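Local coordinates for hypothetical protein (Actinomyces odontolyticus, PDB 4MJG), which is of unknown function but belongs to the DUF4853 family and is probably anchored to the cell envelope as a lipoprotein in its natural full-length form, at residues 95-100 with 107-112; 16-21 with 137-142. All coordinates share one frame; numbering follows the deposited sequence.

Contact 1: residues 95-100 with 107-112; sequences VQVDKQ and RGIQLI
V95 meets both I109 and L111 on one face of the sheet, dividing its two methyls between them. CG1, anti to the backbone N (chi1 -178°), reaches across to CG2 of I109 at 3.9 Å, while CG2 of V95 lies alongside L111, pointing the same way and touching its CD1. V97, paired with I109, extends this apolar row more loosely, and helix 77-86 packs on the row, F77 and E81 against V97 and V84 against L111. On the other face the Q96 and Q110 side chains cross at about a right angle, with CB of Q96 3.6 Å from OE1 of Q110, and the amide end of Q96 rests against CD1 of I112. The backbones form an antiparallel beta hairpin at the margin of the sheet, strand 92-97 being one of its two outermost strands. Within these segments Q96 and Q110 form a hydrogen-bonded pair: Q110 N gives a nearly straight bond to Q96 O (2.7 Å), and Q96 N returns one to Q110 O. Beyond the last paired residues, D98 N still bonds to G108 O at 2.9 Å. The D98 carboxylate folds back over the partner strand, where OD2 accepts from G108 N (2.9 Å) and OD1 from Q110 NE2 (3.2 Å), both donors lying above the carboxylate plane. Q110 NE2 is shared with E120 on the next strand. At the polar edge, R107 runs extended from CG to NE and grips D98 O side-on, NE and NH2 each 3.0 Å from that oxygen, which lies in the guanidinium plane. Replacing R107 with a leucine would probably cost D98 O both of these donors and leave the backbone just past strand 92-97 freer to shift.

Contact 2: residues 16-21 with 137-142; sequences VSIEEY and LPTNKP
L137 drives its CD1 methyl against the base of Y21, where CB and CG of the tyrosine are both 3.4 Å away; the two side chains cross at about a right angle. The same methyl also meets CD1 of I18, 3.8 Å distant, so one leucine branch serves two residues of the first helical turn. The other branch, CD2, turns to the carbonyl oxygen of V16, which the CD of P138 approaches as well. I18 bears on the loop a second time through CG2, against CB of T139. Between these side chains runs a single backbone link, from I18 N to P138 O (3.2 Å), the nitrogen lying nearly along the C=O axis of P138 and the N-H bent moderately, 156° at the hydrogen. Farther out, OG1 of T139, anti to the backbone N (chi1 -174°), donates to OE1 of E19 at 3.2 Å from above the carboxylate plane. That hydroxyl also accepts from K141 N, two residues on, forming an ST turn that fixes its place. The start of helix 18-24 is set in turn by S17, the N-cap, whose OG accepts from E20 N. Behind the contact, Y63 and V65 of strand 62-73 pack against I18, and L137 shares a backbone hydrogen bond with Y63, so the turn and the loop are both seated on the central sheet. The K141 chain bends across the E19 carboxylate, but NZ stays 4.2 Å from OE2, beyond a salt bridge. Electrostatic attraction there is therefore likely to supplement a join that rests on apolar packing and two hydrogen bonds.

Overall arrangement
Contacts 1 and 2 occupy separate regions of the single chain, their centres 28 Å apart and their nearest atoms about 8 Å from each other, without touching. Contact 1 joins two successive strands at one margin of the eight-stranded antiparallel sheet; contact 2 brings together segments 116 residues apart, and the hairpin of contact 1 falls within that interval. Residues 16-21 and 137-142 thus tie the N-terminal region to the loop that follows strand 127-133, and the disulfide from C136, next to residues 137-142, to C55 ties that loop to the end of strand 44-55. No active site is known, but a glycerol, probably from crystallisation, lies about 4 Å from the side chain of Y21 in contact 2.

Contact 1: residues 95-100 with 107-112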
loop_
_atom_site.group_PDB
_atom_site.type_symbol
_atom_site.label_atom_id
_atom_site.label_comp_id
_atom_site.label_asym_id
_atom_site.label_seq_id
_atom_site.Cartn_x
_atom_site.Cartn_y
_atom_site.Cartn_z
ATOM N N VAL A 95 -2.960 -13.911 5.457
ATOM C CA VAL A 95 -1.630 -13.597 4.940
ATOM C C VAL A 95 -1.296 -14.599 3.842
ATOM O O VAL A 95 -1.100 -15.786 4.116
ATOM C CB VAL A 95 -0.552 -13.689 6.041
ATOM C CG1 VAL A 95 0.818 -13.320 5.486
ATOM C CG2 VAL A 95 -0.916 -12.801 7.222
ATOM N N GLN A 96 -1.228 -14.122 2.603
ATOM C CA GLN A 96 -0.912 -14.983 1.465
ATOM C C GLN A 96 0.536 -14.794 1.030
ATOM O O GLN A 96 1.010 -13.667 0.908
ATOM C CB GLN A 96 -1.846 -14.685 0.302
ATOM C CG GLN A 96 -3.285 -15.088 0.566
ATOM C CD GLN A 96 -4.189 -14.804 -0.616
ATOM O OE1 GLN A 96 -3.839 -14.029 -1.508
ATOM N NE2 GLN A 96 -5.359 -15.431 -0.630
ATOM N N VAL A 97 1.225 -15.908 0.804
ATOM C CA VAL A 97 2.634 -15.907 0.427
ATOM C C VAL A 97 2.773 -16.558 -0.952
ATOM O O VAL A 97 2.334 -17.692 -1.151
ATOM C CB VAL A 97 3.476 -16.681 1.465
ATOM C CG1 VAL A 97 4.959 -16.596 1.132
ATOM C CG2 VAL A 97 3.211 -16.149 2.872
ATOM N N ASP A 98 3.370 -15.836 -1.900
ATOM C CA ASP A 98 3.564 -16.357 -3.255
ATOM C C ASP A 98 4.352 -17.652 -3.213
ATOM O O ASP A 98 5.361 -17.753 -2.512
ATOM C CB ASP A 98 4.304 -15.351 -4.146
ATOM C CG ASP A 98 3.429 -14.196 -4.592
ATOM O OD1 ASP A 98 2.233 -14.171 -4.242
ATOM O OD2 ASP A 98 3.950 -13.307 -5.299
ATOM N N LYS A 99 3.883 -18.633 -3.975
ATOM C CA LYS A 99 4.485 -19.963 -3.989
ATOM C C LYS A 99 5.828 -19.979 -4.721
ATOM O O LYS A 99 6.655 -20.846 -4.458
ATOM C CB LYS A 99 3.501 -20.986 -4.565
ATOM C CG LYS A 99 2.266 -21.156 -3.688
ATOM C CD LYS A 99 1.325 -22.234 -4.202
ATOM C CE LYS A 99 0.438 -21.717 -5.324
ATOM N NZ LYS A 99 -0.541 -22.746 -5.764
ATOM N N GLN A 100 6.066 -19.000 -5.594
ATOM C CA GLN A 100 7.307 -18.949 -6.372
ATOM C C GLN A 100 7.678 -17.520 -6.763
ATOM O O GLN A 100 6.819 -16.645 -6.789
ATOM C CB GLN A 100 7.143 -19.807 -7.625
ATOM C CG GLN A 100 8.405 -19.996 -8.448
ATOM C CD GLN A 100 8.240 -21.044 -9.530
ATOM O OE1 GLN A 100 7.144 -21.565 -9.745
ATOM N NE2 GLN A 100 9.330 -21.358 -10.220
ATOM N N ARG A 107 9.071 -11.614 -5.466
ATOM C CA ARG A 107 8.176 -12.530 -4.754
ATOM C C ARG A 107 7.332 -11.746 -3.786
ATOM O O ARG A 107 7.858 -10.945 -3.011
ATOM C CB ARG A 107 8.966 -13.585 -3.986
ATOM C CG ARG A 107 8.134 -14.781 -3.560
ATOM C CD ARG A 107 8.987 -15.814 -2.844
ATOM N NE ARG A 107 8.202 -16.955 -2.397
ATOM C CZ ARG A 107 8.686 -17.963 -1.679
ATOM N NH1 ARG A 107 9.966 -17.983 -1.312
ATOM N NH2 ARG A 107 7.882 -18.955 -1.319
ATOM N N GLY A 108 6.028 -11.995 -3.819
ATOM C CA GLY A 108 5.081 -11.187 -3.069
ATOM C C GLY A 108 4.519 -11.849 -1.825
ATOM O O GLY A 108 4.357 -13.070 -1.774
ATOM N N ILE A 109 4.241 -11.027 -0.816
ATOM C CA ILE A 109 3.405 -11.421 0.310
ATOM C C ILE A 109 2.233 -10.447 0.339
ATOM O O ILE A 109 2.429 -9.229 0.275
ATOM C CB ILE A 109 4.153 -11.363 1.652
ATOM C CG1 ILE A 109 5.358 -12.306 1.621
ATOM C CG2 ILE A 109 3.223 -11.742 2.802
ATOM C CD1 ILE A 109 6.295 -12.133 2.794
ATOM N N GLN A 110 1.023 -10.989 0.427
ATOM C CA GLN A 110 -0.180 -10.181 0.414
ATOM C C GLN A 110 -0.852 -10.210 1.775
ATOM O O GLN A 110 -0.858 -11.240 2.454
ATOM C CB GLN A 110 -1.159 -10.702 -0.638
ATOM C CG GLN A 110 -0.660 -10.603 -2.069
ATOM C CD GLN A 110 0.257 -11.742 -2.441
ATOM O OE1 GLN A 110 -0.106 -12.917 -2.298
ATOM N NE2 GLN A 110 1.453 -11.406 -2.931
ATOM N N LEU A 111 -1.433 -9.076 2.147
ATOM C CA LEU A 111 -2.213 -8.941 3.367
ATOM C C LEU A 111 -3.644 -8.636 2.940
ATOM O O LEU A 111 -3.903 -7.578 2.362
ATOM C CB LEU A 111 -1.640 -7.801 4.207
ATOM C CG LEU A 111 -1.299 -8.085 5.665
ATOM C CD1 LEU A 111 -0.386 -9.293 5.798
ATOM C CD2 LEU A 111 -0.646 -6.855 6.273
ATOM N N ILE A 112 -4.559 -9.574 3.180
ATOM C CA ILE A 112 -5.929 -9.465 2.673
ATOM C C ILE A 112 -6.859 -8.906 3.743
ATOM O O ILE A 112 -6.938 -9.451 4.843
ATOM C CB ILE A 112 -6.479 -10.835 2.200
ATOM C CG1 ILE A 112 -5.491 -11.542 1.258
ATOM C CG2 ILE A 112 -7.829 -10.670 1.513
ATOM C CD1 ILE A 112 -5.153 -10.770 -0.002
#

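Contact 2: residues 16-21 with 137-142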
loop_
_atom_site.group_PDB
_atom_site.type_symbol
_atom_site.label_atom_id
_atom_site.label_comp_id
_atom_site.label_asym_id
_atom_site.label_seq_id
_atom_site.Cartn_x
_atom_site.Cartn_y
_atom_site.Cartn_z
ATOM N N VAL A 16 -17.763 0.654 3.054
ATOM C CA VAL A 16 -17.722 2.114 3.172
ATOM C C VAL A 16 -17.447 2.737 1.809
ATOM O O VAL A 16 -16.932 2.073 0.908
ATOM C CB VAL A 16 -16.651 2.613 4.177
ATOM C CG1 VAL A 16 -16.938 2.091 5.578
ATOM C CG2 VAL A 16 -15.238 2.237 3.739
ATOM N N SER A 17 -17.780 4.014 1.665
ATOM C CA SER A 17 -17.596 4.708 0.395
ATOM C C SER A 17 -16.117 4.955 0.129
ATOM O O SER A 17 -15.308 5.022 1.056
ATOM C CB SER A 17 -18.346 6.040 0.382
ATOM O OG SER A 17 -17.657 7.014 1.145
ATOM N N ILE A 18 -15.779 5.090 -1.148
ATOM C CA ILE A 18 -14.418 5.419 -1.572
ATOM C C ILE A 18 -13.833 6.595 -0.785
ATOM O O ILE A 18 -12.673 6.557 -0.377
ATOM C CB ILE A 18 -14.360 5.705 -3.097
ATOM C CG1 ILE A 18 -12.926 6.002 -3.556
ATOM C CG2 ILE A 18 -15.290 6.848 -3.492
ATOM C CD1 ILE A 18 -11.970 4.839 -3.394
ATOM N N GLU A 19 -14.649 7.621 -0.555
ATOM C CA GLU A 19 -14.203 8.821 0.150
ATOM C C GLU A 19 -13.924 8.543 1.625
ATOM O O GLU A 19 -12.968 9.079 2.189
ATOM C CB GLU A 19 -15.247 9.929 0.012
ATOM C CG GLU A 19 -15.436 10.423 -1.418
ATOM C CD GLU A 19 -16.899 10.556 -1.805
ATOM O OE1 GLU A 19 -17.606 9.519 -1.840
ATOM O OE2 GLU A 19 -17.336 11.698 -2.077
ATOM N N GLU A 20 -14.763 7.712 2.242
ATOM C CA GLU A 20 -14.571 7.303 3.633
ATOM C C GLU A 20 -13.309 6.467 3.766
ATOM O O GLU A 20 -12.584 6.573 4.761
ATOM C CB GLU A 20 -15.785 6.497 4.118
ATOM C CG GLU A 20 -15.708 5.978 5.554
ATOM C CD GLU A 20 -15.935 7.050 6.606
ATOM O OE1 GLU A 20 -16.066 8.240 6.256
ATOM O OE2 GLU A 20 -15.979 6.691 7.804
ATOM N N TYR A 21 -13.054 5.637 2.759
ATOM C CA TYR A 21 -11.892 4.756 2.757
ATOM C C TYR A 21 -10.604 5.557 2.618
ATOM O O TYR A 21 -9.634 5.333 3.353
ATOM C CB TYR A 21 -12.002 3.758 1.615
ATOM C CG TYR A 21 -11.070 2.575 1.721
ATOM C CD1 TYR A 21 -9.793 2.613 1.173
ATOM C CD2 TYR A 21 -11.483 1.403 2.339
ATOM C CE1 TYR A 21 -8.946 1.516 1.252
ATOM C CE2 TYR A 21 -10.647 0.300 2.422
ATOM C CZ TYR A 21 -9.382 0.358 1.882
ATOM O OH TYR A 21 -8.566 -0.746 1.965
ATOM N N LEU A 137 -15.012 -0.094 -4.245
ATOM C CA LEU A 137 -15.839 0.591 -3.255
ATOM C C LEU A 137 -16.983 1.364 -3.907
ATOM O O LEU A 137 -16.806 1.955 -4.968
ATOM C CB LEU A 137 -14.976 1.546 -2.429
ATOM C CG LEU A 137 -13.816 0.872 -1.693
ATOM C CD1 LEU A 137 -12.822 1.899 -1.173
ATOM C CD2 LEU A 137 -14.333 0.000 -0.561
ATOM N N PRO A 138 -18.163 1.374 -3.263
ATOM C CA PRO A 138 -19.296 2.117 -3.800
ATOM C C PRO A 138 -19.174 3.613 -3.547
ATOM O O PRO A 138 -18.311 4.043 -2.784
ATOM C CB PRO A 138 -20.475 1.545 -3.021
ATOM C CG PRO A 138 -19.893 1.196 -1.695
ATOM C CD PRO A 138 -18.492 0.734 -1.976
ATOM N N THR A 139 -20.033 4.391 -4.197
ATOM C CA THR A 139 -20.111 5.831 -3.967
ATOM C C THR A 139 -21.406 6.408 -4.531
ATOM O O THR A 139 -21.982 5.864 -5.472
ATOM C CB THR A 139 -18.923 6.581 -4.605
ATOM O OG1 THR A 139 -18.974 7.965 -4.229
ATOM C CG2 THR A 139 -18.939 6.452 -6.130
ATOM N N ASN A 140 -21.846 7.519 -3.953
ATOM C CA ASN A 140 -22.978 8.274 -4.484
ATOM C C ASN A 140 -22.542 9.312 -5.527
ATOM O O ASN A 140 -23.372 10.050 -6.057
ATOM C CB ASN A 140 -23.750 8.954 -3.346
ATOM C CG ASN A 140 -22.919 9.990 -2.600
ATOM O OD1 ASN A 140 -21.717 10.148 -2.839
ATOM N ND2 ASN A 140 -23.559 10.698 -1.679
ATOM N N LYS A 141 -21.243 9.365 -5.810
ATOM C CA LYS A 141 -20.681 10.335 -6.748
ATOM C C LYS A 141 -20.655 9.759 -8.158
ATOM O O LYS A 141 -20.813 8.552 -8.332
ATOM C CB LYS A 141 -19.260 10.724 -6.321
ATOM C CG LYS A 141 -19.137 11.242 -4.894
ATOM C CD LYS A 141 -19.936 12.515 -4.671
ATOM C CE LYS A 141 -19.706 13.067 -3.275
ATOM N NZ LYS A 141 -20.684 14.130 -2.918
ATOM N N PRO A 142 -20.461 10.622 -9.177
ATOM C CA PRO A 142 -20.414 10.146 -10.559
ATOM C C PRO A 142 -19.347 9.089 -10.799
ATOM O O PRO A 142 -18.258 9.176 -10.239
ATOM C CB PRO A 142 -20.083 11.412 -11.353
ATOM C CG PRO A 142 -20.646 12.514 -10.538
ATOM C CD PRO A 142 -20.437 12.096 -9.112
#